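Local atomic coordinates of De novo designed protein CA01 (Synthetic construct, PDB entry 5E6G), a protein that is of unknown function but was computationally designed to fold as a small, single-chain, all-helical protein. Residues Glu35-Gln40 against Leu128-Ala133; Ala63-Leu68 against Ala92-Pro97; Arg72-Gly77 against Pro81-Arg86. One frame throughout, in Å; residues are numbered along the deposited sequence.

Three side-chain packing contacts tie together helices of a single-chain helical protein, none with a hydrogen bond across its segments. Interaction 1 is buried near the centre of the chain and joins helices 24-50 and 121-130, far apart in sequence, through purely hydrocarbon side chains. Interactions 2 and 3 both connect helices 54-75 and 80-93. Interaction 2, at the surface, leans a leucine on a methionine and a tyrosine in the turn toward helix 97-115. Interaction 3, close to the hairpin turn, is mostly buried but adds a charged group, an arginine, at its outer side. Interactions 1 and 2 touch directly, for instance through Val129 and Ala67; interaction 3 is nested inside both along the chain.

Interaction 1: residues Glu35-Gln40 against Leu128-Ala133; sequences EKILKQ and LVFYPA
The Phe130 ring is met obliquely by the branch methyl of Ile37, with Ile37 CG2 lying 4.0 Å from Phe130 CE2. Phe130 CZ is the next ring atom along, 4.4 Å from Ile37 CG2, which places the methyl by the outer part of the ring. Leu41, one turn beyond Ile37 on helix 24-50, also packs against Phe130. The same methyl serves Val129 as well: Ile37 CG2 stands 4.3 Å from Val129 CG1, a looser approach, so that one methyl touches two consecutive residues of helix 121-130.

The branching of Ile37 explains this double use. Its CG2 is anti to the backbone N, with CG1 beside that nitrogen (chi1 -75°), and the methyl thereby projects toward the other helix. Phe130 has its CG anti to its own carbonyl carbon (chi1 -77°), which carries the ring back across to helix 24-50, and the two side chains slide past one another in opposite directions. The backbones stay well apart, the CA atoms of Ile37 and Val129 being separated by 8.6 Å.

This is packing inside a helical bundle, with helices 24-50 and 121-130 meeting around a common apolar centre. Val129 also touches Leu34, Leu41 and Ala63, bringing helix 54-75 into the same cluster, while its carbonyl oxygen is hydrogen-bonded by Tyr99 OH. At the border, Gln40 OE1 takes a hydrogen bond from Arg126 NH1. Across the contact itself there are only methyl and ring carbons, so the two segments are held by dispersion and the exclusion of water, without the directional preference that a hydrogen bond would impose.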
ATOM      1  N   GLU A  35       8.935  -2.399  -2.758  1.00 36.63           N
ATOM      2  CA  GLU A  35       9.487  -3.051  -3.944  1.00 34.39           C
ATOM      3  C   GLU A  35       9.244  -4.556  -3.916  1.00 35.51           C
ATOM      4  O   GLU A  35       8.772  -5.131  -4.896  1.00 36.68           O
ATOM      5  CB  GLU A  35      10.987  -2.776  -4.069  1.00 40.49           C
ATOM      6  CG  GLU A  35      11.329  -1.563  -4.916  1.00 53.70           C
ATOM      7  CD  GLU A  35      12.807  -1.483  -5.242  1.00 71.99           C
ATOM      8  OE1 GLU A  35      13.232  -2.106  -6.239  1.00 81.17           O
ATOM      9  OE2 GLU A  35      13.545  -0.798  -4.502  1.00 55.21           O
ATOM     10  N   LYS A  36       9.570  -5.190  -2.793  1.00 30.14           N
ATOM     11  CA  LYS A  36       9.404  -6.634  -2.668  1.00 48.86           C
ATOM     12  C   LYS A  36       7.921  -6.991  -2.581  1.00 40.83           C
ATOM     13  O   LYS A  36       7.495  -8.018  -3.106  1.00 49.68           O
ATOM     14  CB  LYS A  36      10.167  -7.163  -1.446  1.00 43.01           C
ATOM     15  CG  LYS A  36       9.464  -6.971  -0.113  1.00 61.42           C
ATOM     16  CD  LYS A  36      10.456  -6.723   1.011  1.00 65.57           C
ATOM     17  CE  LYS A  36       9.768  -6.684   2.368  1.00 68.89           C
ATOM     18  NZ  LYS A  36       8.439  -6.009   2.320  1.00 36.61           N
ATOM     19  N   ILE A  37       7.141  -6.130  -1.931  1.00 47.71           N
ATOM     20  CA  ILE A  37       5.697  -6.321  -1.812  1.00 27.97           C
ATOM     21  C   ILE A  37       5.041  -6.382  -3.188  1.00 34.30           C
ATOM     22  O   ILE A  37       4.195  -7.239  -3.444  1.00 25.95           O
ATOM     23  CB  ILE A  37       5.048  -5.190  -0.978  1.00 34.30           C
ATOM     24  CG1 ILE A  37       5.348  -5.392   0.507  1.00 37.09           C
ATOM     25  CG2 ILE A  37       3.533  -5.150  -1.184  1.00 24.00           C
ATOM     26  CD1 ILE A  37       4.997  -4.199   1.386  1.00 32.22           C
ATOM     27  N   LEU A  38       5.428  -5.460  -4.066  1.00 31.49           N
ATOM     28  CA  LEU A  38       4.911  -5.434  -5.430  1.00 33.63           C
ATOM     29  C   LEU A  38       5.261  -6.724  -6.161  1.00 29.05           C
ATOM     30  O   LEU A  38       4.486  -7.214  -6.978  1.00 25.79           O
ATOM     31  CB  LEU A  38       5.469  -4.232  -6.193  1.00 32.19           C
ATOM     32  CG  LEU A  38       4.838  -2.878  -5.865  1.00 28.30           C
ATOM     33  CD1 LEU A  38       5.794  -1.746  -6.209  1.00 37.23           C
ATOM     34  CD2 LEU A  38       3.519  -2.713  -6.608  1.00 23.82           C
ATOM     35  N   LYS A  39       6.437  -7.263  -5.857  1.00 30.12           N
ATOM     36  CA  LYS A  39       6.893  -8.507  -6.463  1.00 45.72           C
ATOM     37  C   LYS A  39       6.063  -9.672  -5.938  1.00 27.63           C
ATOM     38  O   LYS A  39       5.649 -10.547  -6.696  1.00 32.14           O
ATOM     39  CB  LYS A  39       8.377  -8.731  -6.169  1.00 43.62           C
ATOM     40  CG  LYS A  39       9.174  -9.287  -7.339  1.00 59.07           C
ATOM     41  CD  LYS A  39      10.671  -9.136  -7.108  1.00 76.04           C
ATOM     42  CE  LYS A  39      11.143  -7.709  -7.359  1.00 65.66           C
ATOM     43  NZ  LYS A  39      11.091  -7.349  -8.803  1.00 65.93           N
ATOM     44  N   GLN A  40       5.819  -9.667  -4.631  1.00 41.46           N
ATOM     45  CA  GLN A  40       4.974 -10.671  -3.999  1.00 36.43           C
ATOM     46  C   GLN A  40       3.553 -10.614  -4.552  1.00 36.94           C
ATOM     47  O   GLN A  40       2.948 -11.646  -4.833  1.00 36.01           O
ATOM     48  CB  GLN A  40       4.956 -10.474  -2.482  1.00 37.38           C
ATOM     49  CG  GLN A  40       6.285 -10.776  -1.808  1.00 41.36           C
ATOM     50  CD  GLN A  40       6.301 -10.403  -0.339  1.00 54.17           C
ATOM     51  OE1 GLN A  40       5.568  -9.514   0.099  1.00 46.81           O
ATOM     52  NE2 GLN A  40       7.138 -11.087   0.435  1.00 67.31           N
ATOM     53  N   LEU A 128      -0.068  -1.251   5.518  1.00 25.09           N
ATOM     54  CA  LEU A 128      -0.703  -0.206   4.722  1.00 24.65           C
ATOM     55  C   LEU A 128      -1.370  -0.803   3.487  1.00 18.22           C
ATOM     56  O   LEU A 128      -2.503  -0.462   3.151  1.00 20.79           O
ATOM     57  CB  LEU A 128       0.324   0.854   4.314  1.00 20.05           C
ATOM     58  CG  LEU A 128      -0.178   2.013   3.450  1.00 16.93           C
ATOM     59  CD1 LEU A 128      -1.109   2.915   4.247  1.00 23.16           C
ATOM     60  CD2 LEU A 128       0.993   2.805   2.887  1.00 28.06           C
ATOM     61  N   VAL A 129      -0.663  -1.712   2.826  1.00 23.20           N
ATOM     62  CA  VAL A 129      -1.134  -2.290   1.574  1.00 18.78           C
ATOM     63  C   VAL A 129      -2.123  -3.435   1.802  1.00 26.09           C
ATOM     64  O   VAL A 129      -3.127  -3.543   1.095  1.00 18.54           O
ATOM     65  CB  VAL A 129       0.060  -2.801   0.727  1.00 26.27           C
ATOM     66  CG1 VAL A 129      -0.420  -3.543  -0.519  1.00 25.61           C
ATOM     67  CG2 VAL A 129       0.955  -1.642   0.332  1.00 32.39           C
ATOM     68  N   PHE A 130      -1.848  -4.280   2.791  1.00 25.35           N
ATOM     69  CA  PHE A 130      -2.587  -5.534   2.943  1.00 18.50           C
ATOM     70  C   PHE A 130      -3.829  -5.435   3.824  1.00 23.76           C
ATOM     71  O   PHE A 130      -4.780  -6.191   3.629  1.00 24.19           O
ATOM     72  CB  PHE A 130      -1.660  -6.620   3.496  1.00 22.21           C
ATOM     73  CG  PHE A 130      -0.723  -7.191   2.468  1.00 22.50           C
ATOM     74  CD1 PHE A 130      -1.152  -8.180   1.601  1.00 33.46           C
ATOM     75  CD2 PHE A 130       0.581  -6.738   2.367  1.00 20.03           C
ATOM     76  CE1 PHE A 130      -0.299  -8.708   0.653  1.00 39.48           C
ATOM     77  CE2 PHE A 130       1.440  -7.262   1.422  1.00 26.25           C
ATOM     78  CZ  PHE A 130       1.000  -8.248   0.564  1.00 34.03           C
ATOM     79  N   TYR A 131      -3.834  -4.519   4.789  1.00 23.36           N
ATOM     80  CA  TYR A 131      -4.987  -4.383   5.682  1.00 18.33           C
ATOM     81  C   TYR A 131      -6.253  -3.996   4.912  1.00 25.48           C
ATOM     82  O   TYR A 131      -7.320  -4.562   5.158  1.00 22.46           O
ATOM     83  CB  TYR A 131      -4.707  -3.359   6.792  1.00 24.44           C
ATOM     84  CG  TYR A 131      -5.872  -3.163   7.737  1.00 20.57           C
ATOM     85  CD1 TYR A 131      -5.982  -3.920   8.896  1.00 29.77           C
ATOM     86  CD2 TYR A 131      -6.865  -2.231   7.467  1.00 23.55           C
ATOM     87  CE1 TYR A 131      -7.043  -3.751   9.761  1.00 29.13           C
ATOM     88  CE2 TYR A 131      -7.932  -2.055   8.324  1.00 33.91           C
ATOM     89  CZ  TYR A 131      -8.017  -2.817   9.470  1.00 39.78           C
ATOM     90  OH  TYR A 131      -9.079  -2.643  10.328  1.00 43.23           O
ATOM     91  N   PRO A 132      -6.147  -3.036   3.975  1.00 32.95           N
ATOM     92  CA  PRO A 132      -7.338  -2.696   3.189  1.00 26.21           C
ATOM     93  C   PRO A 132      -7.641  -3.739   2.112  1.00 18.24           C
ATOM     94  O   PRO A 132      -8.725  -3.718   1.532  1.00 27.75           O
ATOM     95  CB  PRO A 132      -6.972  -1.343   2.554  1.00 24.83           C
ATOM     96  CG  PRO A 132      -5.709  -0.896   3.234  1.00 30.41           C
ATOM     97  CD  PRO A 132      -5.022  -2.147   3.648  1.00 20.90           C
ATOM     98  N   ALA A 133      -6.694  -4.640   1.857  1.00 26.99           N
ATOM     99  CA  ALA A 133      -6.868  -5.672   0.836  1.00 27.75           C
ATOM    100  C   ALA A 133      -7.732  -6.824   1.339  1.00 32.79           C
ATOM    101  O   ALA A 133      -8.090  -7.724   0.580  1.00 35.57           O
ATOM    102  CB  ALA A 133      -5.513  -6.197   0.384  1.00 20.17           C
TER

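Interaction 2: residues Ala63-Leu68 against Ala92-Pro97; sequences AYLAAL and ASMGYP
A Schellman motif at Gly95 shapes the turn between helices 80-93 and 97-115, and the residues flanking this glycine, Met94 and Tyr96, are those that receive Leu65 of helix 54-75. Gly95 has a positive phi of 98°, where a CB would press on the carbonyl oxygen of Met94, and Gly95 N bonds back to Ala92 O at 3.1 Å. Tyr96 then occupies the N-cap position of the next helix.

One methyl makes the whole contact. Leu65 CD1 lies 3.8 Å from Tyr96 CE2, reaching the ring obliquely, and the same Leu65 CD1 is 4.1 Å from Met94 CE. Both partners cross the leucine side chain at about a right angle. Met94 brings its terminal methyl back to Leu65 because its chain is folded at two successive bonds, CB-CG (chi2 -65°) and CG-SD (chi3 -73°). The turn also packs on itself: Met94 O sits 3.6 Å above the plane of the Tyr96 ring, displaced from the centre toward the rim. The interface is small, burying 96 Å² in all, and no polar bond crosses it.

Leu65 touches Tyr90 of helix 80-93 too, which continues this apolar patch along that helix. The following residue, Ala66, faces Leu91 of that helix and Tyr99 and Phe103 of helix 97-115, and Ala67 meets Leu34 and Leu38 of helix 24-50 together with Val129 of helix 121-130. Helix 54-75 thus touches all four other helices, with Leu65 on its more superficial side, where helix 80-93 gives way to helix 97-115.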
ATOM      1  N   ALA A  63      -4.458  -3.746  -4.584  1.00 23.19           N
ATOM      2  CA  ALA A  63      -3.366  -3.591  -3.627  1.00 21.10           C
ATOM      3  C   ALA A  63      -2.054  -3.282  -4.341  1.00 25.06           C
ATOM      4  O   ALA A  63      -1.189  -2.586  -3.803  1.00 20.33           O
ATOM      5  CB  ALA A  63      -3.225  -4.848  -2.778  1.00 25.99           C
ATOM      6  N   TYR A  64      -1.909  -3.812  -5.551  1.00 26.67           N
ATOM      7  CA  TYR A  64      -0.728  -3.563  -6.367  1.00 22.19           C
ATOM      8  C   TYR A  64      -0.666  -2.093  -6.777  1.00 17.14           C
ATOM      9  O   TYR A  64       0.386  -1.463  -6.698  1.00 20.77           O
ATOM     10  CB  TYR A  64      -0.735  -4.463  -7.605  1.00 25.12           C
ATOM     11  CG  TYR A  64       0.514  -4.369  -8.452  1.00 25.54           C
ATOM     12  CD1 TYR A  64       0.630  -3.410  -9.449  1.00 28.77           C
ATOM     13  CD2 TYR A  64       1.572  -5.247  -8.260  1.00 25.94           C
ATOM     14  CE1 TYR A  64       1.768  -3.324 -10.226  1.00 39.78           C
ATOM     15  CE2 TYR A  64       2.713  -5.168  -9.033  1.00 28.13           C
ATOM     16  CZ  TYR A  64       2.806  -4.206 -10.015  1.00 42.97           C
ATOM     17  OH  TYR A  64       3.942  -4.126 -10.786  1.00 39.81           O
ATOM     18  N   LEU A  65      -1.803  -1.556  -7.207  1.00 27.68           N
ATOM     19  CA  LEU A  65      -1.888  -0.157  -7.604  1.00 26.75           C
ATOM     20  C   LEU A  65      -1.589   0.760  -6.423  1.00 32.55           C
ATOM     21  O   LEU A  65      -0.935   1.793  -6.580  1.00 32.54           O
ATOM     22  CB  LEU A  65      -3.274   0.161  -8.171  1.00 31.96           C
ATOM     23  CG  LEU A  65      -3.706  -0.593  -9.432  1.00 30.39           C
ATOM     24  CD1 LEU A  65      -5.108  -0.163  -9.845  1.00 34.62           C
ATOM     25  CD2 LEU A  65      -2.725  -0.390 -10.576  1.00 37.19           C
ATOM     26  N   ALA A  66      -2.068   0.376  -5.243  1.00 24.15           N
ATOM     27  CA  ALA A  66      -1.851   1.163  -4.033  1.00 25.58           C
ATOM     28  C   ALA A  66      -0.365   1.240  -3.694  1.00 28.72           C
ATOM     29  O   ALA A  66       0.180   2.326  -3.480  1.00 28.63           O
ATOM     30  CB  ALA A  66      -2.630   0.569  -2.867  1.00 25.93           C
ATOM     31  N   ALA A  67       0.284   0.080  -3.654  1.00 25.36           N
ATOM     32  CA  ALA A  67       1.705  -0.005  -3.332  1.00 22.91           C
ATOM     33  C   ALA A  67       2.541   0.736  -4.365  1.00 24.85           C
ATOM     34  O   ALA A  67       3.555   1.352  -4.036  1.00 20.95           O
ATOM     35  CB  ALA A  67       2.144  -1.462  -3.248  1.00 26.09           C
ATOM     36  N   LEU A  68       2.107   0.665  -5.618  1.00 24.44           N
ATOM     37  CA  LEU A  68       2.823   1.287  -6.721  1.00 26.80           C
ATOM     38  C   LEU A  68       2.778   2.807  -6.598  1.00 26.49           C
ATOM     39  O   LEU A  68       3.808   3.472  -6.662  1.00 20.81           O
ATOM     40  CB  LEU A  68       2.229   0.841  -8.058  1.00 29.89           C
ATOM     41  CG  LEU A  68       2.887   1.379  -9.330  1.00 27.34           C
ATOM     42  CD1 LEU A  68       4.349   0.970  -9.410  1.00 27.30           C
ATOM     43  CD2 LEU A  68       2.129   0.889 -10.552  1.00 37.57           C
ATOM     44  N   ALA A  92      -9.209   6.177  -5.170  1.00 25.80           N
ATOM     45  CA  ALA A  92     -10.616   6.517  -5.341  1.00 29.38           C
ATOM     46  C   ALA A  92     -10.904   6.904  -6.790  1.00 30.75           C
ATOM     47  O   ALA A  92     -11.941   6.542  -7.345  1.00 31.41           O
ATOM     48  CB  ALA A  92     -11.006   7.644  -4.403  1.00 39.79           C
ATOM     49  N   SER A  93      -9.977   7.636  -7.399  1.00 29.98           N
ATOM     50  CA  SER A  93     -10.146   8.090  -8.773  1.00 37.69           C
ATOM     51  C   SER A  93     -10.062   6.925  -9.755  1.00 45.85           C
ATOM     52  O   SER A  93     -10.607   6.995 -10.856  1.00 43.60           O
ATOM     53  CB  SER A  93      -9.093   9.140  -9.124  1.00 29.31           C
ATOM     54  OG  SER A  93      -7.822   8.545  -9.327  1.00 51.90           O
ATOM     55  N   MET A  94      -9.372   5.861  -9.357  1.00 40.76           N
ATOM     56  CA  MET A  94      -9.260   4.670 -10.190  1.00 37.38           C
ATOM     57  C   MET A  94     -10.521   3.813 -10.108  1.00 34.80           C
ATOM     58  O   MET A  94     -10.677   2.851 -10.861  1.00 32.64           O
ATOM     59  CB  MET A  94      -8.034   3.848  -9.784  1.00 28.45           C
ATOM     60  CG  MET A  94      -6.711   4.458 -10.223  1.00 40.56           C
ATOM     61  SD  MET A  94      -6.517   4.513 -12.018  1.00 44.90           S
ATOM     62  CE  MET A  94      -6.236   2.786 -12.396  1.00 42.07           C
ATOM     63  N   GLY A  95     -11.417   4.167  -9.191  1.00 38.51           N
ATOM     64  CA  GLY A  95     -12.694   3.487  -9.061  1.00 35.20           C
ATOM     65  C   GLY A  95     -12.707   2.428  -7.976  1.00 34.67           C
ATOM     66  O   GLY A  95     -13.399   1.416  -8.097  1.00 55.54           O
ATOM     67  N   TYR A  96     -11.938   2.659  -6.915  1.00 40.27           N
ATOM     68  CA  TYR A  96     -11.915   1.757  -5.765  1.00 44.27           C
ATOM     69  C   TYR A  96     -12.007   2.559  -4.469  1.00 29.84           C
ATOM     70  O   TYR A  96     -11.075   2.562  -3.668  1.00 28.02           O
ATOM     71  CB  TYR A  96     -10.644   0.903  -5.773  1.00 30.50           C
ATOM     72  CG  TYR A  96     -10.269   0.388  -7.142  1.00 36.88           C
ATOM     73  CD1 TYR A  96     -11.053  -0.558  -7.790  1.00 40.42           C
ATOM     74  CD2 TYR A  96      -9.126   0.843  -7.783  1.00 37.95           C
ATOM     75  CE1 TYR A  96     -10.712  -1.029  -9.042  1.00 32.52           C
ATOM     76  CE2 TYR A  96      -8.777   0.377  -9.033  1.00 43.26           C
ATOM     77  CZ  TYR A  96      -9.573  -0.559  -9.659  1.00 39.30           C
ATOM     78  OH  TYR A  96      -9.224  -1.026 -10.906  1.00 52.20           O
ATOM     79  N   PRO A  97     -13.143   3.242  -4.260  1.00 27.08           N
ATOM     80  CA  PRO A  97     -13.297   4.166  -3.131  1.00 34.59           C
ATOM     81  C   PRO A  97     -13.370   3.476  -1.769  1.00 36.39           C
ATOM     82  O   PRO A  97     -13.058   4.105  -0.758  1.00 44.29           O
ATOM     83  CB  PRO A  97     -14.610   4.887  -3.447  1.00 33.30           C
ATOM     84  CG  PRO A  97     -15.373   3.938  -4.294  1.00 34.63           C
ATOM     85  CD  PRO A  97     -14.364   3.161  -5.082  1.00 40.86           C
TER

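Interaction 3: residues Arg72-Gly77 against Pro81-Arg86; sequences RLLAEG and PEAVQR
Leu73 lays its CD2 methyl over the centre of the Arg86 guanidinium group, 3.6 Å above the plane. The contact belongs to a helical hairpin: helices 54-75 and 80-93 follow each other in the chain and pack side by side next to the turn that reverses its direction. That turn starts with a Schellman motif at Gly77, whose positive phi (83°) suits glycine and whose N bonds back to Leu74 O at 3.1 Å.

The small Ala83 side chain opposite the leucines is consistent with the close approach of the helices. The CA atoms of Leu73 and Ala83 are only 5.8 Å apart, and Leu73 CB reaches Ala83 CB at 4.1 Å. Leu74 CD2 adds a second contact to that Ala83 CB, at 4.0 Å, while Leu74 also touches Ile30 and Arg31 of helix 24-50, linking the hairpin to a third helix.

The Arg86 chain bends at its CG-CD bond (chi3 70°), which brings the guanidinium against Leu73 at the outer side of the interface. A long salt bridge, Arg86 NH1 to Glu82 OE2 at 3.9 Å, joins residues one turn apart and probably offsets some of the positive charge left beside Arg72. An alanine at Leu73 would keep the CB touching Ala83 but would probably leave a gap where CD1 meets Ala83 O and Arg86 CB, and with no methyl against its guanidinium face Arg86 could swing more freely. The two branches of the leucine divide the work: CD2 takes the flat group, whereas Leu73 CD1 packs 4.0 Å from Arg86 CB. That same Leu73 CD1 lies 3.4 Å from Ala83 O.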
ATOM      1  N   ARG A  72       5.879   5.553  -5.795  1.00 23.55           N
ATOM      2  CA  ARG A  72       6.330   6.645  -6.652  1.00 32.94           C
ATOM      3  C   ARG A  72       6.236   7.989  -5.932  1.00 24.93           C
ATOM      4  O   ARG A  72       7.043   8.888  -6.177  1.00 26.32           O
ATOM      5  CB  ARG A  72       5.532   6.681  -7.966  1.00 26.82           C
ATOM      6  CG  ARG A  72       4.084   7.170  -7.876  1.00 41.81           C
ATOM      7  CD  ARG A  72       3.728   8.122  -9.021  1.00 33.31           C
ATOM      8  NE  ARG A  72       3.751   9.528  -8.603  1.00 39.86           N
ATOM      9  CZ  ARG A  72       4.355  10.515  -9.263  1.00 59.22           C
ATOM     10  NH1 ARG A  72       5.009  10.285 -10.396  1.00 51.59           N
ATOM     11  NH2 ARG A  72       4.303  11.750  -8.783  1.00 76.11           N
ATOM     12  N   LEU A  73       5.261   8.117  -5.039  1.00 21.93           N
ATOM     13  CA  LEU A  73       5.092   9.342  -4.266  1.00 23.59           C
ATOM     14  C   LEU A  73       6.288   9.559  -3.348  1.00 21.94           C
ATOM     15  O   LEU A  73       6.821  10.666  -3.261  1.00 20.67           O
ATOM     16  CB  LEU A  73       3.798   9.294  -3.453  1.00 18.38           C
ATOM     17  CG  LEU A  73       2.513   9.510  -4.254  1.00 16.88           C
ATOM     18  CD1 LEU A  73       1.298   9.098  -3.441  1.00 14.02           C
ATOM     19  CD2 LEU A  73       2.394  10.966  -4.702  1.00 23.85           C
ATOM     20  N   LEU A  74       6.716   8.496  -2.676  1.00 17.46           N
ATOM     21  CA  LEU A  74       7.880   8.566  -1.802  1.00 21.38           C
ATOM     22  C   LEU A  74       9.163   8.790  -2.603  1.00 29.48           C
ATOM     23  O   LEU A  74      10.098   9.431  -2.121  1.00 28.13           O
ATOM     24  CB  LEU A  74       8.001   7.290  -0.968  1.00 25.85           C
ATOM     25  CG  LEU A  74       6.894   7.036   0.058  1.00 24.12           C
ATOM     26  CD1 LEU A  74       7.110   5.695   0.744  1.00 25.94           C
ATOM     27  CD2 LEU A  74       6.829   8.157   1.086  1.00 34.31           C
ATOM     28  N   ALA A  75       9.205   8.253  -3.819  1.00 32.75           N
ATOM     29  CA  ALA A  75      10.354   8.445  -4.700  1.00 31.48           C
ATOM     30  C   ALA A  75      10.402   9.891  -5.180  1.00 23.78           C
ATOM     31  O   ALA A  75      11.465  10.415  -5.505  1.00 24.97           O
ATOM     32  CB  ALA A  75      10.287   7.494  -5.885  1.00 31.57           C
ATOM     33  N   GLU A  76       9.235  10.525  -5.215  1.00 29.55           N
ATOM     34  CA  GLU A  76       9.115  11.922  -5.618  1.00 20.00           C
ATOM     35  C   GLU A  76       9.441  12.874  -4.466  1.00 21.33           C
ATOM     36  O   GLU A  76       9.351  14.093  -4.611  1.00 23.49           O
ATOM     37  CB  GLU A  76       7.702  12.186  -6.138  1.00 22.42           C
ATOM     38  CG  GLU A  76       7.513  11.902  -7.619  1.00 37.53           C
ATOM     39  CD  GLU A  76       8.349  12.807  -8.503  1.00 53.31           C
ATOM     40  OE1 GLU A  76       7.810  13.822  -8.999  1.00 56.61           O
ATOM     41  OE2 GLU A  76       9.545  12.502  -8.699  1.00 45.51           O
ATOM     42  N   GLY A  77       9.815  12.313  -3.323  1.00 22.22           N
ATOM     43  CA  GLY A  77      10.203  13.110  -2.172  1.00 15.00           C
ATOM     44  C   GLY A  77       9.030  13.591  -1.336  1.00 19.52           C
ATOM     45  O   GLY A  77       9.206  14.395  -0.424  1.00 22.49           O
ATOM     46  N   PRO A  81       3.124  11.282   5.522  1.00 17.68           N
ATOM     47  CA  PRO A  81       1.710  11.556   5.820  1.00 16.99           C
ATOM     48  C   PRO A  81       0.927  12.016   4.592  1.00 20.59           C
ATOM     49  O   PRO A  81      -0.229  11.629   4.420  1.00 21.22           O
ATOM     50  CB  PRO A  81       1.777  12.674   6.869  1.00 15.05           C
ATOM     51  CG  PRO A  81       3.137  12.559   7.469  1.00 33.43           C
ATOM     52  CD  PRO A  81       4.026  12.090   6.361  1.00 18.40           C
ATOM     53  N   GLU A  82       1.558  12.828   3.750  1.00 12.05           N
ATOM     54  CA  GLU A  82       0.909  13.337   2.547  1.00 18.29           C
ATOM     55  C   GLU A  82       0.780  12.238   1.493  1.00 10.88           C
ATOM     56  O   GLU A  82      -0.217  12.177   0.773  1.00 20.70           O
ATOM     57  CB  GLU A  82       1.691  14.528   1.980  1.00 16.28           C
ATOM     58  CG  GLU A  82       0.999  15.228   0.814  1.00 14.84           C
ATOM     59  CD  GLU A  82       1.802  16.393   0.263  1.00 16.73           C
ATOM     60  OE1 GLU A  82       2.852  16.725   0.851  1.00 18.51           O
ATOM     61  OE2 GLU A  82       1.381  16.978  -0.759  1.00 20.98           O
ATOM     62  N   ALA A  83       1.788  11.374   1.414  1.00 18.57           N
ATOM     63  CA  ALA A  83       1.787  10.271   0.454  1.00 19.00           C
ATOM     64  C   ALA A  83       0.579   9.366   0.667  1.00 24.63           C
ATOM     65  O   ALA A  83      -0.074   8.951  -0.292  1.00 19.26           O
ATOM     66  CB  ALA A  83       3.076   9.469   0.566  1.00 17.02           C
ATOM     67  N   VAL A  84       0.288   9.068   1.929  1.00 18.43           N
ATOM     68  CA  VAL A  84      -0.870   8.257   2.284  1.00 15.80           C
ATOM     69  C   VAL A  84      -2.153   8.888   1.753  1.00 17.49           C
ATOM     70  O   VAL A  84      -2.977   8.213   1.140  1.00 20.24           O
ATOM     71  CB  VAL A  84      -0.977   8.072   3.817  1.00 28.47           C
ATOM     72  CG1 VAL A  84      -2.299   7.414   4.206  1.00 24.79           C
ATOM     73  CG2 VAL A  84       0.193   7.252   4.332  1.00 18.84           C
ATOM     74  N   GLN A  85      -2.314  10.188   1.983  1.00 16.33           N
ATOM     75  CA  GLN A  85      -3.532  10.886   1.584  1.00 18.23           C
ATOM     76  C   GLN A  85      -3.664  10.988   0.066  1.00 16.48           C
ATOM     77  O   GLN A  85      -4.758  10.836  -0.477  1.00 18.77           O
ATOM     78  CB  GLN A  85      -3.571  12.285   2.205  1.00 19.90           C
ATOM     79  CG  GLN A  85      -3.574  12.287   3.728  1.00 21.17           C
ATOM     80  CD  GLN A  85      -4.802  11.616   4.316  1.00 25.14           C
ATOM     81  OE1 GLN A  85      -5.898  11.694   3.758  1.00 21.16           O
ATOM     82  NE2 GLN A  85      -4.623  10.947   5.449  1.00 18.04           N
ATOM     83  N   ARG A  86      -2.552  11.244  -0.619  1.00 15.22           N
ATOM     84  CA  ARG A  86      -2.572  11.367  -2.074  1.00 23.06           C
ATOM     85  C   ARG A  86      -2.780  10.005  -2.739  1.00 22.29           C
ATOM     86  O   ARG A  86      -3.420   9.914  -3.786  1.00 28.33           O
ATOM     87  CB  ARG A  86      -1.279  12.014  -2.578  1.00 16.79           C
ATOM     88  CG  ARG A  86      -1.207  13.513  -2.326  1.00 24.32           C
ATOM     89  CD  ARG A  86       0.156  14.091  -2.668  1.00 33.13           C
ATOM     90  NE  ARG A  86       0.415  14.100  -4.107  1.00 35.48           N
ATOM     91  CZ  ARG A  86       1.555  14.506  -4.660  1.00 39.11           C
ATOM     92  NH1 ARG A  86       2.552  14.940  -3.899  1.00 32.63           N
ATOM     93  NH2 ARG A  86       1.701  14.475  -5.977  1.00 46.32           N
TER